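Side-chain contacts in uncharacterized protein (Legionella pneumophila subsp. pneumophila str. Philadelphia 1, PDB 4RXV), which is of unknown function but, in this N-terminal fragment, carries a RavJ peptidase domain of clan CA and is probably a cysteine-protease-like effector of Legionella: residues 9-12 / 13-16; 169-172 / 173-176. One frame throughout, in Å; residues are numbered along the deposited sequence.

Contact 1 of 2, residues 9-12 / 13-16; sequences IQER and LKQE
Arg12 and Glu16 meet because each side chain folds at chi2. The arginine leaves the helix with CG anti to its backbone N (chi1 172°), then turns at chi2 (64°). Arg12 NH1 then gives a nearly straight hydrogen bond to Glu16 OE2 at 2.8 Å, an i/i+4 salt bridge at the C-terminal end of the helix. The oxygen lies at the guanidinium edge, in plane, but the donor meets it from above the carboxylate plane. Water 1 accepts from Arg12 NH2 at 3.0 Å and donates weakly to Glu16 OE2, closing a ring. Gln15 crosses the arginine at about a right angle, its OE1 3.7 Å from Arg12 CD.

Glu11 and Lys14 lie alongside each other. Lys14 NZ reaches Glu11 OE2 on its syn side, at 3.0 Å, in an i/i+3 salt bridge. On the buried side, Ile9 CG2 packs against Leu13 CD1 at 4.1 Å. Backbone bonds from i+4 to i, such as Lys14 N to Gln10 O, run along the last turn of the helix.

Glu16 OE1 accepts from Asn85 ND2, and OE2 also from Tyr224 N; these hold the carboxylate. Helix 6-14 rests on helix 105-114, with Ile9 on Leu113 and Leu13 on Ser109.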
loop_
_atom_site.group_PDB
_atom_site.type_symbol
_atom_site.label_atom_id
_atom_site.label_comp_id
_atom_site.label_asym_id
_atom_site.label_seq_id
_atom_site.Cartn_x
_atom_site.Cartn_y
_atom_site.Cartn_z
ATOM N N ILE A 9 2.173 -14.123 2.708
ATOM C CA ILE A 9 1.551 -12.810 2.553
ATOM C C ILE A 9 2.488 -11.930 1.722
ATOM O O ILE A 9 2.064 -11.243 0.763
ATOM C CB ILE A 9 1.235 -12.171 3.909
ATOM C CG1 ILE A 9 0.260 -13.054 4.692
ATOM C CG2 ILE A 9 0.665 -10.764 3.706
ATOM C CD1 ILE A 9 -0.006 -12.573 6.096
ATOM N N GLN A 10 3.770 -11.950 2.055
ATOM C CA GLN A 10 4.742 -11.170 1.308
ATOM C C GLN A 10 4.799 -11.608 -0.149
ATOM O O GLN A 10 4.871 -10.779 -1.056
ATOM C CB GLN A 10 6.112 -11.280 1.970
ATOM C CG GLN A 10 7.201 -10.478 1.303
ATOM C CD GLN A 10 8.473 -10.553 2.092
ATOM O OE1 GLN A 10 8.760 -9.709 2.948
ATOM N NE2 GLN A 10 9.203 -11.606 1.882
ATOM N N GLU A 11 4.752 -12.913 -0.389
ATOM C CA GLU A 11 4.756 -13.417 -1.756
ATOM C C GLU A 11 3.542 -12.913 -2.533
ATOM O O GLU A 11 3.674 -12.505 -3.679
ATOM C CB GLU A 11 4.827 -14.937 -1.778
ATOM C CG GLU A 11 6.209 -15.475 -1.434
ATOM C CD GLU A 11 7.315 -14.938 -2.364
ATOM O OE1 GLU A 11 7.052 -14.819 -3.594
ATOM O OE2 GLU A 11 8.441 -14.614 -1.868
ATOM N N ARG A 12 2.364 -12.916 -1.909
ATOM C CA ARG A 12 1.158 -12.411 -2.554
ATOM C C ARG A 12 1.344 -10.927 -2.936
ATOM O O ARG A 12 0.920 -10.503 -4.009
ATOM C CB ARG A 12 -0.051 -12.568 -1.642
ATOM C CG ARG A 12 -1.316 -11.888 -2.158
ATOM C CD ARG A 12 -1.816 -12.505 -3.464
ATOM N NE ARG A 12 -2.983 -11.824 -4.000
ATOM C CZ ARG A 12 -2.929 -10.830 -4.868
ATOM N NH1 ARG A 12 -1.771 -10.347 -5.278
ATOM N NH2 ARG A 12 -4.049 -10.307 -5.308
ATOM N N LEU A 13 1.941 -10.138 -2.054
ATOM C CA LEU A 13 2.166 -8.723 -2.336
ATOM C C LEU A 13 3.240 -8.541 -3.413
ATOM O O LEU A 13 3.129 -7.619 -4.232
ATOM C CB LEU A 13 2.552 -8.018 -1.034
ATOM C CG LEU A 13 1.433 -7.946 0.002
ATOM C CD1 LEU A 13 1.980 -7.669 1.387
ATOM C CD2 LEU A 13 0.388 -6.877 -0.378
ATOM N N LYS A 14 4.259 -9.393 -3.429
ATOM C CA LYS A 14 5.270 -9.342 -4.481
ATOM C C LYS A 14 4.647 -9.545 -5.873
ATOM O O LYS A 14 5.114 -8.986 -6.855
ATOM C CB LYS A 14 6.401 -10.343 -4.204
ATOM C CG LYS A 14 7.330 -9.896 -3.119
ATOM C CD LYS A 14 8.272 -10.966 -2.637
ATOM C CE LYS A 14 9.148 -11.499 -3.722
ATOM N NZ LYS A 14 10.139 -12.446 -3.159
ATOM N N GLN A 15 3.583 -10.346 -5.962
ATOM C CA GLN A 15 2.920 -10.584 -7.232
ATOM C C GLN A 15 2.393 -9.300 -7.849
ATOM O O GLN A 15 2.162 -9.268 -9.053
ATOM C CB GLN A 15 1.793 -11.596 -7.083
ATOM C CG GLN A 15 2.278 -12.992 -6.773
ATOM C CD GLN A 15 1.155 -13.951 -6.518
ATOM O OE1 GLN A 15 0.857 -14.276 -5.386
ATOM N NE2 GLN A 15 0.532 -14.415 -7.576
ATOM N N GLU A 16 2.160 -8.255 -7.047
ATOM C CA GLU A 16 1.632 -7.013 -7.566
ATOM C C GLU A 16 2.670 -6.164 -8.279
ATOM O O GLU A 16 2.314 -5.200 -8.938
ATOM C CB GLU A 16 0.956 -6.210 -6.442
ATOM C CG GLU A 16 -0.243 -6.934 -5.885
ATOM C CD GLU A 16 -1.247 -7.266 -6.969
ATOM O OE1 GLU A 16 -1.829 -6.332 -7.551
ATOM O OE2 GLU A 16 -1.449 -8.456 -7.258
HETATM O O HOH W 1 -4.436 -8.090 -7.281
#

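Contact 2 of 2, residues 169-172 / 173-176; sequences IVDP and WAVG
Asp171 reaches forward to the first turn of helix 172-176 and caps it. Asp171 OD1 accepts from Ala174 N at 3.1 Å. The N-H comes from well above the carboxylate plane, 71° out of it. CG stands anti to the backbone N (chi1 -171°), which carries the carboxylate to the start of the helix. Asp171 O also receives a weak bond from Ala174 N.

The tight part lies around Ala174 and Val175. Ala174 CB sits 3.4 Å from Asp171 O and 3.7 Å from Asp171 CG. Val175 CB is 3.4 Å from Pro172 O. Pro172 O also takes the first regular helical bond from Gly176 N, at 2.9 Å and almost straight.

On the side of Trp173 N the contact runs through a single water instead, although the residues here are buried. Water 2 donates to Asp171 OD1 at 2.7 Å and accepts from Trp173 N, bridging carboxylate and backbone. The Trp173 indole leads away from the cap. Its NE1 bonds to Asp25, and its ring meets Phe29 edge-to-face and the His139 ring with the planes about 50° apart.

The other carboxylate oxygen, OD2, bonds to His139 NE2. One aspartate thus serves both a helix end and a histidine, and the two bonds together fix its rotation. Asp171 is a typical N-cap, where strand 168-170 passes into helix 172-176: its side chain accepts from the backbone N three residues on. The His-Asp pair is consistent with the histidine and its Asn or Asp partner in papain-like (clan CA) cysteine peptidases, although no catalytic role is established.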
loop_
_atom_site.group_PDB
_atom_site.type_symbol
_atom_site.label_atom_id
_atom_site.label_comp_id
_atom_site.label_asym_id
_atom_site.label_seq_id
_atom_site.Cartn_x
_atom_site.Cartn_y
_atom_site.Cartn_z
ATOM N N ILE A 169 3.736 -4.462 8.789
ATOM C CA ILE A 169 3.600 -3.251 8.003
ATOM C C ILE A 169 3.582 -3.607 6.517
ATOM O O ILE A 169 4.359 -4.476 6.070
ATOM C CB ILE A 169 4.774 -2.296 8.343
ATOM C CG1 ILE A 169 4.586 -1.759 9.770
ATOM C CG2 ILE A 169 4.928 -1.157 7.354
ATOM C CD1 ILE A 169 5.881 -1.394 10.434
ATOM N N VAL A 170 2.779 -2.891 5.745
ATOM C CA VAL A 170 2.645 -3.095 4.310
ATOM C C VAL A 170 2.646 -1.702 3.647
ATOM O O VAL A 170 1.709 -0.923 3.805
ATOM C CB VAL A 170 1.391 -3.908 3.953
ATOM C CG1 VAL A 170 1.368 -4.147 2.458
ATOM C CG2 VAL A 170 1.364 -5.226 4.738
ATOM N N ASP A 171 3.694 -1.435 2.878
ATOM C CA ASP A 171 3.946 -0.119 2.323
ATOM C C ASP A 171 4.369 -0.253 0.856
ATOM O O ASP A 171 5.572 -0.254 0.540
ATOM C CB ASP A 171 5.011 0.591 3.152
ATOM C CG ASP A 171 5.183 2.053 2.774
ATOM O OD1 ASP A 171 4.669 2.501 1.712
ATOM O OD2 ASP A 171 5.848 2.768 3.562
ATOM N N PRO A 172 3.403 -0.362 -0.061
ATOM C CA PRO A 172 3.762 -0.496 -1.472
ATOM C C PRO A 172 4.504 0.719 -2.037
ATOM O O PRO A 172 5.350 0.567 -2.917
ATOM C CB PRO A 172 2.416 -0.690 -2.165
ATOM C CG PRO A 172 1.400 -0.122 -1.211
ATOM C CD PRO A 172 1.944 -0.456 0.152
ATOM N N TRP A 173 4.220 1.920 -1.530
ATOM C CA TRP A 173 4.965 3.100 -1.962
ATOM C C TRP A 173 6.455 2.956 -1.704
ATOM O O TRP A 173 7.260 3.336 -2.559
ATOM C CB TRP A 173 4.394 4.354 -1.317
ATOM C CG TRP A 173 4.975 5.654 -1.774
ATOM C CD1 TRP A 173 4.638 6.372 -2.894
ATOM C CD2 TRP A 173 5.939 6.440 -1.078
ATOM N NE1 TRP A 173 5.328 7.559 -2.913
ATOM C CE2 TRP A 173 6.136 7.623 -1.813
ATOM C CE3 TRP A 173 6.633 6.270 0.112
ATOM C CZ2 TRP A 173 7.024 8.642 -1.397
ATOM C CZ3 TRP A 173 7.523 7.274 0.530
ATOM C CH2 TRP A 173 7.698 8.445 -0.227
ATOM N N ALA A 174 6.834 2.376 -0.560
ATOM C CA ALA A 174 8.253 2.156 -0.294
ATOM C C ALA A 174 8.875 1.293 -1.396
ATOM O O ALA A 174 10.035 1.491 -1.749
ATOM C CB ALA A 174 8.455 1.493 1.050
ATOM N N VAL A 175 8.130 0.304 -1.905
ATOM C CA VAL A 175 8.618 -0.578 -2.966
ATOM C C VAL A 175 8.686 0.175 -4.305
ATOM O O VAL A 175 9.653 0.044 -5.057
ATOM C CB VAL A 175 7.748 -1.835 -3.053
ATOM C CG1 VAL A 175 8.254 -2.784 -4.157
ATOM C CG2 VAL A 175 7.776 -2.565 -1.716
ATOM N N GLY A 176 7.684 1.002 -4.583
ATOM C CA GLY A 176 7.744 1.918 -5.715
ATOM C C GLY A 176 8.953 2.834 -5.673
ATOM O O GLY A 176 9.553 3.164 -6.704
HETATM O O HOH W 2 2.245 2.566 0.569
#

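How the contacts relate
Contact 1 comes first along the chain, near the N-terminus, and contact 2 follows much later. Their centres are about 11 Å apart, and they touch where Leu13 CD1 packs on Val170 CG1 at 3.7 Å. Contact 1 lies on helix 6-14. Contact 2 joins strand 168-170, an outermost strand of the four-stranded antiparallel sheet, to helix 172-176. Both pack on helix 105-114, and Ser109 touches Leu13, Val170 and Pro172. Contact 2 is the deeper; its centre lies about 5 Å from the centre of the chain, against about 11 Å for that of contact 1. The N-terminal helix thus packs beside the strand leading to the buried cap, within one peptidase-family region.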